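PDB 3RPC: possible metal-dependent hydrolase from Veillonella parvula, which is of unproven function but binds two zinc ions and probably acts as a metal-dependent hydrolase of the metallo-beta-lactamase superfamily. Local coordinates for residues Y7-N12 with A254-G259. Sequence-based numbering, arbitrary orientation.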
loop_
_atom_site.group_PDB
_atom_site.type_symbol
_atom_site.label_atom_id
_atom_site.label_comp_id
_atom_site.label_asym_id
_atom_site.label_seq_id
_atom_site.Cartn_x
_atom_site.Cartn_y
_atom_site.Cartn_z
ATOM N N TYR A 7 -23.166 -10.011 -10.380
ATOM C CA TYR A 7 -22.966 -9.675 -8.980
ATOM C C TYR A 7 -24.324 -9.596 -8.299
ATOM O O TYR A 7 -25.182 -8.805 -8.693
ATOM C CB TYR A 7 -22.198 -8.346 -8.828
ATOM C CG TYR A 7 -22.085 -7.904 -7.383
ATOM C CD1 TYR A 7 -21.177 -8.507 -6.523
ATOM C CD2 TYR A 7 -22.906 -6.906 -6.871
ATOM C CE1 TYR A 7 -21.086 -8.130 -5.194
ATOM C CE2 TYR A 7 -22.816 -6.518 -5.543
ATOM C CZ TYR A 7 -21.907 -7.135 -4.710
ATOM O OH TYR A 7 -21.830 -6.765 -3.387
ATOM N N THR A 8 -24.528 -10.433 -7.292
ATOM C CA THR A 8 -25.727 -10.355 -6.481
ATOM C C THR A 8 -25.381 -9.672 -5.175
ATOM O O THR A 8 -24.593 -10.191 -4.378
ATOM C CB THR A 8 -26.298 -11.749 -6.177
ATOM O OG1 THR A 8 -26.705 -12.376 -7.402
ATOM C CG2 THR A 8 -27.493 -11.626 -5.250
ATOM N N HIS A 9 -25.949 -8.495 -4.949
ATOM C CA HIS A 9 -25.687 -7.828 -3.695
ATOM C C HIS A 9 -26.457 -8.493 -2.565
ATOM O O HIS A 9 -27.611 -8.867 -2.753
ATOM C CB HIS A 9 -26.029 -6.345 -3.733
ATOM C CG HIS A 9 -25.483 -5.631 -2.551
ATOM N ND1 HIS A 9 -24.155 -5.729 -2.201
ATOM C CD2 HIS A 9 -26.079 -4.886 -1.589
ATOM C CE1 HIS A 9 -23.948 -5.048 -1.091
ATOM N NE2 HIS A 9 -25.096 -4.528 -0.700
ATOM N N ILE A 10 -25.825 -8.659 -1.405
ATOM C CA ILE A 10 -26.510 -9.272 -0.258
ATOM C C ILE A 10 -26.856 -8.213 0.795
ATOM O O ILE A 10 -28.026 -7.890 0.993
ATOM C CB ILE A 10 -25.713 -10.451 0.349
ATOM C CG1 ILE A 10 -25.465 -11.529 -0.713
ATOM C CG2 ILE A 10 -26.461 -11.052 1.546
ATOM C CD1 ILE A 10 -26.724 -12.121 -1.310
ATOM N N ARG A 11 -25.844 -7.641 1.441
ATOM C CA ARG A 11 -26.101 -6.659 2.496
ATOM C C ARG A 11 -24.777 -6.044 2.922
ATOM O O ARG A 11 -23.827 -6.763 3.142
ATOM C CB ARG A 11 -26.788 -7.321 3.701
ATOM C CG ARG A 11 -27.256 -6.300 4.758
ATOM C CD ARG A 11 -27.840 -6.989 6.002
ATOM N NE ARG A 11 -26.852 -7.842 6.652
ATOM C CZ ARG A 11 -27.110 -8.640 7.686
ATOM N NH1 ARG A 11 -28.330 -8.688 8.210
ATOM N NH2 ARG A 11 -26.142 -9.393 8.203
ATOM N N ASN A 12 -24.749 -4.717 3.051
ATOM C CA ASN A 12 -23.513 -3.975 3.358
ATOM C C ASN A 12 -22.449 -4.209 2.276
ATOM O O ASN A 12 -22.658 -3.824 1.127
ATOM C CB ASN A 12 -22.981 -4.303 4.758
ATOM C CG ASN A 12 -22.026 -3.235 5.287
ATOM O OD1 ASN A 12 -22.285 -2.030 5.151
ATOM N ND2 ASN A 12 -20.933 -3.663 5.898
ATOM N N ALA A 254 -24.679 1.997 -10.478
ATOM C CA ALA A 254 -25.783 1.202 -9.946
ATOM C C ALA A 254 -25.760 1.257 -8.425
ATOM O O ALA A 254 -24.690 1.272 -7.807
ATOM C CB ALA A 254 -25.676 -0.233 -10.419
ATOM N N VAL A 255 -26.945 1.291 -7.828
ATOM C CA VAL A 255 -27.092 1.229 -6.378
ATOM C C VAL A 255 -28.032 0.067 -6.075
ATOM O O VAL A 255 -29.237 0.260 -5.901
ATOM C CB VAL A 255 -27.670 2.539 -5.810
ATOM C CG1 VAL A 255 -27.682 2.504 -4.291
ATOM C CG2 VAL A 255 -26.869 3.740 -6.318
ATOM N N PRO A 256 -27.490 -1.157 -6.039
ATOM C CA PRO A 256 -28.398 -2.306 -5.920
ATOM C C PRO A 256 -29.048 -2.413 -4.550
ATOM O O PRO A 256 -28.443 -2.071 -3.537
ATOM C CB PRO A 256 -27.474 -3.506 -6.148
ATOM C CG PRO A 256 -26.111 -2.998 -5.696
ATOM C CD PRO A 256 -26.085 -1.569 -6.188
ATOM N N GLU A 257 -30.287 -2.897 -4.532
ATOM C CA GLU A 257 -30.930 -3.247 -3.283
ATOM C C GLU A 257 -30.314 -4.530 -2.736
ATOM O O GLU A 257 -29.690 -5.302 -3.465
ATOM C CB GLU A 257 -32.425 -3.471 -3.504
ATOM C CG GLU A 257 -33.166 -2.256 -4.035
ATOM C CD GLU A 257 -33.198 -1.100 -3.060
ATOM O OE1 GLU A 257 -33.066 -1.318 -1.843
ATOM O OE2 GLU A 257 -33.354 0.051 -3.514
ATOM N N ASP A 258 -30.510 -4.761 -1.446
ATOM C CA ASP A 258 -30.115 -6.030 -0.857
ATOM C C ASP A 258 -30.865 -7.135 -1.582
ATOM O O ASP A 258 -32.096 -7.091 -1.662
ATOM C CB ASP A 258 -30.470 -6.053 0.628
ATOM C CG ASP A 258 -29.576 -5.146 1.471
ATOM O OD1 ASP A 258 -28.645 -4.508 0.923
ATOM O OD2 ASP A 258 -29.797 -5.089 2.702
ATOM N N GLY A 259 -30.134 -8.122 -2.098
ATOM C CA GLY A 259 -30.732 -9.249 -2.802
ATOM C C GLY A 259 -30.795 -9.066 -4.311
ATOM O O GLY A 259 -31.106 -10.009 -5.038
HETATM O O HOH W 1 -26.635 -3.014 1.888
#
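One direct backbone hydrogen bond joins the two segments: Gly259 N donates to His9 O over 2.7 Å. The donor sits above the carbonyl plane, 39° out of it. This bond leads into the antiparallel pairing of strands 6-11 and 261-263, where His9 bonds with Glu260 and Tyr7 with Ile262.

Polar side-chain contact centres on the Asp258 carboxylate. A water bridges Asn12 N (2.8 Å) and Asp258 OD1 (2.7 Å), probably donating to the latter, while its link to His9 NE2 is long and weak. Asp258 OD1 also forms a salt bridge with Arg237 from helix 237-246, which should favour the ionised carboxylate. Within strand 6-11, a hydrogen bond of 2.8 Å between Tyr7 OH and His9 ND1 helps hold the ring's rotation.

Van der Waals packing flanks these bonds. With CG anti to the backbone N (chi1 -168°), His9 runs beside Asp258, ring and carboxylate planes 54° apart. Asp258 CB rests 3.1 Å from Ile10 O. Arg11 lays its aliphatic CG 3.5 Å from Asp258 OD2, whereas its guanidinium bonds to Val52 O, Phe29 O and Ala31 O. The nonpolar contact is His9 CB on Pro256 CG, 3.9 Å apart.

A classic beta bulge at Ile10 and Arg11 interrupts the pairing of strand 6-11 with strand 14-19. Beyond it, the Asn12 side chain lies about 5 Å from a bound zinc ion, and its ND2 bonds to the backbone O of the zinc ligand Asp76. The 254-259 loop joins the two sheets, consistent with the alpha-beta/beta-alpha sandwich of the metallo-beta-lactamase fold.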